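Local coordinates for extracellular solute-binding protein family 5 (Brucella melitensis, PDB 4ONY) that probably captures peptides or related solutes in the periplasm and delivers them to an ABC transporter for uptake across the inner membrane, at residues Asp141-Lys146 / Gly187-Leu192; Ala435-Thr440 / Glu464-Asp469. All blocks are in the same frame, centred on the assembly; numbering follows the deposited sequence.

Interaction 1 (Asp141-Lys146 / Gly187-Leu192)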
ATOM      1  N   ASP A 141       2.993 -14.858 -23.811  1.00 20.58           N
ATOM      2  CA  ASP A 141       2.366 -14.660 -25.135  1.00 22.48           C
ATOM      3  C   ASP A 141       0.918 -14.070 -24.980  1.00 21.59           C
ATOM      4  O   ASP A 141       0.643 -12.920 -25.401  1.00 20.77           O
ATOM      5  CB  ASP A 141       2.366 -16.004 -25.890  1.00 24.32           C
ATOM      6  CG  ASP A 141       1.701 -15.918 -27.260  1.00 26.87           C
ATOM      7  OD1 ASP A 141       1.511 -14.822 -27.784  1.00 29.06           O
ATOM      8  OD2 ASP A 141       1.335 -16.966 -27.787  1.00 29.71           O
ATOM      9  N   ILE A 142       0.035 -14.807 -24.305  1.00 20.20           N
ATOM     10  CA  ILE A 142      -1.349 -14.397 -24.260  1.00 19.98           C
ATOM     11  C   ILE A 142      -1.602 -13.115 -23.457  1.00 19.85           C
ATOM     12  O   ILE A 142      -2.454 -12.337 -23.833  1.00 19.96           O
ATOM     13  CB  ILE A 142      -2.290 -15.532 -23.800  1.00 20.42           C
ATOM     14  CG1 ILE A 142      -3.741 -15.173 -24.127  1.00 21.12           C
ATOM     15  CG2 ILE A 142      -2.165 -15.819 -22.318  1.00 19.30           C
ATOM     16  CD1 ILE A 142      -4.719 -16.293 -23.825  1.00 21.83           C
ATOM     17  N   LEU A 143      -0.870 -12.888 -22.366  1.00 19.59           N
ATOM     18  CA  LEU A 143      -1.051 -11.684 -21.573  1.00 19.69           C
ATOM     19  C   LEU A 143      -0.530 -10.436 -22.273  1.00 19.67           C
ATOM     20  O   LEU A 143      -1.109  -9.373 -22.115  1.00 18.96           O
ATOM     21  CB  LEU A 143      -0.399 -11.811 -20.210  1.00 19.78           C
ATOM     22  CG  LEU A 143      -1.075 -12.779 -19.262  1.00 20.27           C
ATOM     23  CD1 LEU A 143      -0.303 -12.802 -17.968  1.00 21.18           C
ATOM     24  CD2 LEU A 143      -2.507 -12.300 -18.975  1.00 21.26           C
ATOM     25  N   THR A 144       0.542 -10.573 -23.035  1.00 19.36           N
ATOM     26  CA  THR A 144       1.009  -9.511 -23.870  1.00 20.30           C
ATOM     27  C   THR A 144      -0.036  -9.146 -24.941  1.00 21.41           C
ATOM     28  O   THR A 144      -0.362  -7.979 -25.142  1.00 20.52           O
ATOM     29  CB  THR A 144       2.356  -9.876 -24.515  1.00 21.05           C
ATOM     30  OG1 THR A 144       3.311 -10.149 -23.466  1.00 21.20           O
ATOM     31  CG2 THR A 144       2.865  -8.716 -25.373  1.00 21.39           C
ATOM     32  N   GLU A 145      -0.600 -10.147 -25.601  1.00 22.88           N
ATOM     33  CA  GLU A 145      -1.581  -9.877 -26.683  1.00 24.91           C
ATOM     34  C   GLU A 145      -2.939  -9.381 -26.122  1.00 23.42           C
ATOM     35  O   GLU A 145      -3.566  -8.459 -26.697  1.00 22.90           O
ATOM     36  CB  GLU A 145      -1.778 -11.150 -27.506  1.00 28.08           C
ATOM     37  CG  GLU A 145      -2.506 -10.936 -28.837  1.00 34.12           C
ATOM     38  CD  GLU A 145      -3.271 -12.150 -29.401  1.00 37.19           C
ATOM     39  OE1 GLU A 145      -2.963 -13.325 -29.144  1.00 39.87           O
ATOM     40  OE2 GLU A 145      -4.219 -11.898 -30.158  1.00 45.92           O
ATOM     41  N   LYS A 146      -3.403  -9.992 -25.032  1.00 20.82           N
ATOM     42  CA  LYS A 146      -4.794  -9.823 -24.595  1.00 20.12           C
ATOM     43  C   LYS A 146      -4.997  -9.359 -23.169  1.00 19.26           C
ATOM     44  O   LYS A 146      -6.116  -9.054 -22.779  1.00 19.40           O
ATOM     45  CB  LYS A 146      -5.533 -11.155 -24.763  1.00 21.07           C
ATOM     46  CG  LYS A 146      -5.398 -11.800 -26.128  1.00 21.67           C
ATOM     47  CD  LYS A 146      -6.445 -12.891 -26.332  1.00 22.87           C
ATOM     48  CE  LYS A 146      -7.765 -12.255 -26.716  1.00 23.32           C
ATOM     49  NZ  LYS A 146      -8.774 -13.292 -27.042  1.00 24.22           N
ATOM     50  N   GLY A 187       7.366 -12.418  -9.052  1.00 16.14           N
ATOM     51  CA  GLY A 187       6.254 -12.246  -8.098  1.00 16.05           C
ATOM     52  C   GLY A 187       5.044 -11.441  -8.526  1.00 16.37           C
ATOM     53  O   GLY A 187       4.110 -11.329  -7.747  1.00 17.00           O
ATOM     54  N   SER A 188       5.040 -10.852  -9.719  1.00 16.80           N
ATOM     55  CA  SER A 188       3.884 -10.055 -10.147  1.00 16.52           C
ATOM     56  C   SER A 188       3.369 -10.463 -11.513  1.00 16.62           C
ATOM     57  O   SER A 188       2.862  -9.633 -12.271  1.00 16.31           O
ATOM     58  CB  SER A 188       4.195  -8.538 -10.151  1.00 16.37           C
ATOM     59  OG  SER A 188       4.759  -8.161  -8.899  1.00 16.76           O
ATOM     60  N   MET A 189       3.497 -11.742 -11.823  1.00 16.33           N
ATOM     61  CA  MET A 189       2.857 -12.308 -12.986  1.00 16.02           C
ATOM     62  C   MET A 189       2.350 -13.692 -12.599  1.00 15.72           C
ATOM     63  O   MET A 189       3.021 -14.416 -11.886  1.00 15.92           O
ATOM     64  CB  MET A 189       3.835 -12.454 -14.160  1.00 16.92           C
ATOM     65  CG  MET A 189       4.183 -11.158 -14.877  1.00 17.45           C
ATOM     66  SD  MET A 189       2.725 -10.461 -15.700  1.00 18.04           S
ATOM     67  CE  MET A 189       2.969 -11.084 -17.354  1.00 17.76           C
ATOM     68  N   PRO A 190       1.183 -14.068 -13.093  1.00 15.75           N
ATOM     69  CA  PRO A 190       0.730 -15.440 -12.892  1.00 15.92           C
ATOM     70  C   PRO A 190       1.421 -16.428 -13.792  1.00 16.34           C
ATOM     71  O   PRO A 190       2.227 -16.032 -14.662  1.00 17.04           O
ATOM     72  CB  PRO A 190      -0.737 -15.341 -13.263  1.00 15.91           C
ATOM     73  CG  PRO A 190      -0.722 -14.363 -14.404  1.00 16.06           C
ATOM     74  CD  PRO A 190       0.269 -13.316 -13.960  1.00 15.85           C
ATOM     75  N   VAL A 191       1.135 -17.714 -13.561  1.00 16.18           N
ATOM     76  CA  VAL A 191       1.290 -18.711 -14.574  1.00 16.32           C
ATOM     77  C   VAL A 191      -0.112 -19.244 -14.879  1.00 16.57           C
ATOM     78  O   VAL A 191      -0.853 -19.633 -13.973  1.00 16.89           O
ATOM     79  CB  VAL A 191       2.274 -19.840 -14.152  1.00 16.60           C
ATOM     80  CG1 VAL A 191       2.478 -20.817 -15.300  1.00 17.07           C
ATOM     81  CG2 VAL A 191       3.607 -19.254 -13.757  1.00 16.20           C
ATOM     82  N   LEU A 192      -0.428 -19.272 -16.176  1.00 17.28           N
ATOM     83  CA  LEU A 192      -1.712 -19.667 -16.745  1.00 17.64           C
ATOM     84  C   LEU A 192      -1.627 -21.029 -17.460  1.00 18.08           C
ATOM     85  O   LEU A 192      -0.589 -21.375 -18.030  1.00 18.14           O
ATOM     86  CB  LEU A 192      -2.167 -18.644 -17.790  1.00 17.84           C
ATOM     87  CG  LEU A 192      -2.272 -17.205 -17.302  1.00 18.18           C
ATOM     88  CD1 LEU A 192      -2.784 -16.263 -18.376  1.00 18.52           C
ATOM     89  CD2 LEU A 192      -3.187 -17.092 -16.069  1.00 17.82           C
TER

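Interaction 2 (Ala435-Thr440 / Glu464-Asp469)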
ATOM      1  N   ALA A 435      -6.398  34.616   1.812  1.00 13.75           N
ATOM      2  CA  ALA A 435      -7.557  33.779   1.688  1.00 13.66           C
ATOM      3  C   ALA A 435      -7.283  32.637   0.712  1.00 13.42           C
ATOM      4  O   ALA A 435      -6.530  32.811  -0.228  1.00 12.88           O
ATOM      5  CB  ALA A 435      -8.710  34.605   1.187  1.00 14.00           C
ATOM      6  N   PHE A 436      -7.890  31.478   0.952  1.00 13.18           N
ATOM      7  CA  PHE A 436      -7.774  30.390   0.038  1.00 13.51           C
ATOM      8  C   PHE A 436      -8.908  29.406   0.210  1.00 13.68           C
ATOM      9  O   PHE A 436      -9.711  29.525   1.151  1.00 13.04           O
ATOM     10  CB  PHE A 436      -6.422  29.681   0.158  1.00 13.59           C
ATOM     11  CG  PHE A 436      -6.170  28.988   1.468  1.00 13.47           C
ATOM     12  CD1 PHE A 436      -6.453  27.630   1.613  1.00 13.50           C
ATOM     13  CD2 PHE A 436      -5.508  29.641   2.502  1.00 13.77           C
ATOM     14  CE1 PHE A 436      -6.152  26.971   2.784  1.00 13.47           C
ATOM     15  CE2 PHE A 436      -5.177  28.983   3.670  1.00 13.39           C
ATOM     16  CZ  PHE A 436      -5.519  27.645   3.816  1.00 13.56           C
ATOM     17  N   GLU A 437      -9.010  28.483  -0.731  1.00 13.47           N
ATOM     18  CA  GLU A 437     -10.068  27.478  -0.737  1.00 14.00           C
ATOM     19  C   GLU A 437      -9.541  26.072  -0.429  1.00 13.95           C
ATOM     20  O   GLU A 437      -8.530  25.626  -1.006  1.00 14.56           O
ATOM     21  CB  GLU A 437     -10.733  27.447  -2.128  1.00 15.03           C
ATOM     22  CG  GLU A 437     -11.824  26.406  -2.314  1.00 15.09           C
ATOM     23  CD  GLU A 437     -12.259  26.344  -3.743  1.00 16.10           C
ATOM     24  OE1 GLU A 437     -11.666  25.621  -4.544  1.00 16.81           O
ATOM     25  OE2 GLU A 437     -13.252  26.997  -4.090  1.00 17.98           O
ATOM     26  N   ILE A 438     -10.242  25.343   0.418  1.00 13.46           N
ATOM     27  CA  ILE A 438     -10.012  23.901   0.557  1.00 13.72           C
ATOM     28  C   ILE A 438     -11.124  23.142  -0.189  1.00 14.24           C
ATOM     29  O   ILE A 438     -12.317  23.247   0.193  1.00 14.93           O
ATOM     30  CB  ILE A 438      -9.976  23.452   2.020  1.00 13.09           C
ATOM     31  CG1 ILE A 438      -8.895  24.229   2.795  1.00 12.83           C
ATOM     32  CG2 ILE A 438      -9.682  21.961   2.098  1.00 13.01           C
ATOM     33  CD1 ILE A 438      -8.863  23.929   4.281  1.00 13.21           C
ATOM     34  N   MET A 439     -10.757  22.419  -1.247  1.00 14.87           N
ATOM     35  CA  MET A 439     -11.709  21.618  -1.999  1.00 15.83           C
ATOM     36  C   MET A 439     -11.804  20.250  -1.308  1.00 16.48           C
ATOM     37  O   MET A 439     -10.779  19.507  -1.174  1.00 15.85           O
ATOM     38  CB  MET A 439     -11.287  21.453  -3.452  1.00 17.23           C
ATOM     39  CG  MET A 439     -12.310  20.698  -4.321  1.00 18.00           C
ATOM     40  SD  MET A 439     -11.939  20.620  -6.111  1.00 21.98           S
ATOM     41  CE  MET A 439     -10.390  19.614  -6.094  1.00 20.00           C
ATOM     42  N   THR A 440     -13.016  19.906  -0.890  1.00 16.99           N
ATOM     43  CA  THR A 440     -13.263  18.651  -0.160  1.00 17.83           C
ATOM     44  C   THR A 440     -14.197  17.713  -0.908  1.00 19.23           C
ATOM     45  O   THR A 440     -15.037  18.167  -1.693  1.00 18.28           O
ATOM     46  CB  THR A 440     -13.908  18.939   1.177  1.00 18.28           C
ATOM     47  OG1 THR A 440     -15.034  19.783   0.988  1.00 17.83           O
ATOM     48  CG2 THR A 440     -12.942  19.612   2.069  1.00 17.96           C
ATOM     49  N   GLU A 464     -12.183  29.206   2.557  1.00 19.04           N
ATOM     50  CA  GLU A 464     -13.462  28.736   2.027  1.00 18.85           C
ATOM     51  C   GLU A 464     -13.427  27.217   1.880  1.00 18.18           C
ATOM     52  O   GLU A 464     -12.453  26.673   1.373  1.00 17.79           O
ATOM     53  CB  GLU A 464     -13.717  29.389   0.664  1.00 20.69           C
ATOM     54  CG  GLU A 464     -13.696  30.930   0.700  1.00 21.30           C
ATOM     55  CD  GLU A 464     -13.471  31.549  -0.659  1.00 22.97           C
ATOM     56  OE1 GLU A 464     -13.207  30.870  -1.691  1.00 22.95           O
ATOM     57  OE2 GLU A 464     -13.522  32.778  -0.698  1.00 25.42           O
ATOM     58  N   ILE A 465     -14.427  26.525   2.383  1.00 17.62           N
ATOM     59  CA  ILE A 465     -14.491  25.089   2.201  1.00 18.81           C
ATOM     60  C   ILE A 465     -15.515  24.813   1.136  1.00 20.49           C
ATOM     61  O   ILE A 465     -16.668  25.179   1.278  1.00 21.29           O
ATOM     62  CB  ILE A 465     -14.814  24.366   3.514  1.00 19.84           C
ATOM     63  CG1 ILE A 465     -13.658  24.607   4.506  1.00 19.65           C
ATOM     64  CG2 ILE A 465     -14.949  22.871   3.272  1.00 19.65           C
ATOM     65  CD1 ILE A 465     -13.999  24.288   5.927  1.00 21.06           C
ATOM     66  N   HIS A 466     -15.114  24.165   0.058  1.00 21.13           N
ATOM     67  CA  HIS A 466     -16.007  23.960  -1.057  1.00 23.07           C
ATOM     68  C   HIS A 466     -16.085  22.462  -1.373  1.00 22.60           C
ATOM     69  O   HIS A 466     -15.083  21.875  -1.806  1.00 19.37           O
ATOM     70  CB  HIS A 466     -15.408  24.733  -2.226  1.00 25.68           C
ATOM     71  CG  HIS A 466     -16.276  24.735  -3.443  1.00 30.23           C
ATOM     72  ND1 HIS A 466     -15.862  24.217  -4.656  1.00 32.86           N
ATOM     73  CD2 HIS A 466     -17.552  25.131  -3.620  1.00 31.43           C
ATOM     74  CE1 HIS A 466     -16.851  24.294  -5.526  1.00 31.56           C
ATOM     75  NE2 HIS A 466     -17.879  24.860  -4.927  1.00 31.72           N
ATOM     76  N   THR A 467     -17.220  21.831  -1.110  1.00 23.14           N
ATOM     77  CA  THR A 467     -17.386  20.412  -1.422  1.00 26.09           C
ATOM     78  C   THR A 467     -17.844  20.220  -2.862  1.00 25.93           C
ATOM     79  O   THR A 467     -18.764  20.886  -3.316  1.00 24.24           O
ATOM     80  CB  THR A 467     -18.347  19.669  -0.477  1.00 29.79           C
ATOM     81  OG1 THR A 467     -17.675  19.445   0.750  1.00 33.30           O
ATOM     82  CG2 THR A 467     -18.684  18.225  -1.013  1.00 32.49           C
ATOM     83  N   VAL A 468     -17.168  19.322  -3.568  1.00 24.88           N
ATOM     84  CA  VAL A 468     -17.391  19.064  -4.987  1.00 27.10           C
ATOM     85  C   VAL A 468     -17.624  17.541  -5.106  1.00 26.92           C
ATOM     86  O   VAL A 468     -16.976  16.748  -4.426  1.00 24.79           O
ATOM     87  CB  VAL A 468     -16.166  19.561  -5.795  1.00 28.59           C
ATOM     88  CG1 VAL A 468     -16.297  19.316  -7.293  1.00 30.94           C
ATOM     89  CG2 VAL A 468     -15.955  21.053  -5.586  1.00 29.24           C
ATOM     90  N   ASP A 469     -18.570  17.134  -5.941  1.00 26.86           N
ATOM     91  CA  ASP A 469     -18.848  15.724  -6.113  1.00 26.70           C
ATOM     92  C   ASP A 469     -17.674  15.051  -6.813  1.00 25.40           C
ATOM     93  O   ASP A 469     -16.842  15.715  -7.443  1.00 22.89           O
ATOM     94  CB  ASP A 469     -20.121  15.522  -6.936  1.00 29.73           C
ATOM     95  CG  ASP A 469     -21.381  15.896  -6.168  1.00 32.05           C
ATOM     96  OD1 ASP A 469     -21.452  15.565  -4.959  1.00 34.04           O
ATOM     97  OD2 ASP A 469     -22.294  16.498  -6.779  1.00 31.52           O
TER
HETATM   98  O   HOH W   1     -14.505  28.845  -2.885  1.00 24.99           O

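Interaction 1 (Asp141-Lys146 / Gly187-Leu192)
I142 and L143, on the last turns of helix 133-146, face M189, P190 and L192 on an extended stretch that passes the helix without backbone contact: the closest CA pair, that of I142 and L192, is 9.2 Å apart. The helix keeps its i to i+4 bonding to the end, K146 N reaching I142 O at 2.8 Å. Across the gap S188 is the first residue to leave the helical conformation of 181-187, and the chain then runs on in extended form. No hydrogen bond joins the two segments, and what closes the distance is side chain alone.

L143 is the central piece. With CG anti to its own carbonyl carbon (chi1 -70°), it sends CD1 out to the loop, where the methyl meets M189 CE tip to tip at 3.7 Å and also touches P190 CG at 3.9 Å. The methionine reaches this point by bending at chi2 and chi3, which brings its terminal methyl back to the leucine.

All five touching residues are buried, and in this family 5 solute-binding protein helix 133-146 and the loop leading from helix 181-187 toward strand 216-222 share the apolar layer they form. Here T139 OG1 accepts a hydrogen bond from L192 N, tying the same loop to an earlier turn of the helix.

L192 enters from the other end. Its CD1 lies against both helix residues, 4.0 Å from L143 CG and equally near I142 CG2; the isoleucine crosses it at about a right angle. On the solvent-facing side of the helix, D141 and E145 both form salt bridges with R199.

Interaction 2 (Ala435-Thr440 / Glu464-Asp469)
T440 meets T467 through their hydroxyls where two parallel strands run side by side: OG1 of T440 and OG1 of T467 are 2.7 Å apart, a hydrogen bond in which either may be the donor. T440 has the largest area buried by this contact, with E464 and H466 next. The T440 hydroxyl sits between its backbone N and carbonyl carbon (chi1 51°), a rotation that turns it to the neighbouring strand, while T440 CG2 packs near I465 CG2 at 4.0 Å.

Both main-chain polar atoms of T440 bond to the segment 464-469. T440 N donates to H466 O at 3.0 Å, approaching from above the carbonyl plane, and T440 O receives V468 N almost straight along the carbonyl bond.

Towards the start of the strands, after the backbone pairing of F436 with A462, E464 is bonded through both main-chain atoms. Its N gives a hydrogen bond to F436 O, and its O takes one from I438 N at 2.8 Å. Its carboxylate lies beside that of E437, OE1 of E464 being 4.6 Å from OE2 of E437. A water donates to both oxygens, which probably eases the like-charge proximity, and E437 OE1 forms a salt bridge with R476.

H466 continues the same face. Its N bonds to I438 O at 2.9 Å, and its CB lies 3.6 Å from E437 OE2, with the carboxylate and imidazole planes only 18° apart. Beyond it V468 CG2 touches M439 CG.

The strands run at 26° to each other, and helix 443-458 links them, its A449 and L450 packing on I465: a beta-alpha-beta crossover, with 462-467 as the edge strand of a mixed sheet.

Overall arrangement
Interaction 1 and interaction 2 illustrate two ways in which a large solute-binding protein holds its chain together: apolar side chains bridging a helix and a loop, and main-chain pairing reinforced by polar side chains at a sheet edge. They follow one another along the chain and lie far apart, their centres 43 Å from each other and their nearest atoms about 31 Å, without touching. Both belong to the part of the chain that carries the family 5 solute-binding signature. The bound 1-ethoxy-2-(2-ethoxyethoxy)ethane is lined by Q222, Q225, R226, Y256 and Y257, none of which belongs to either contact.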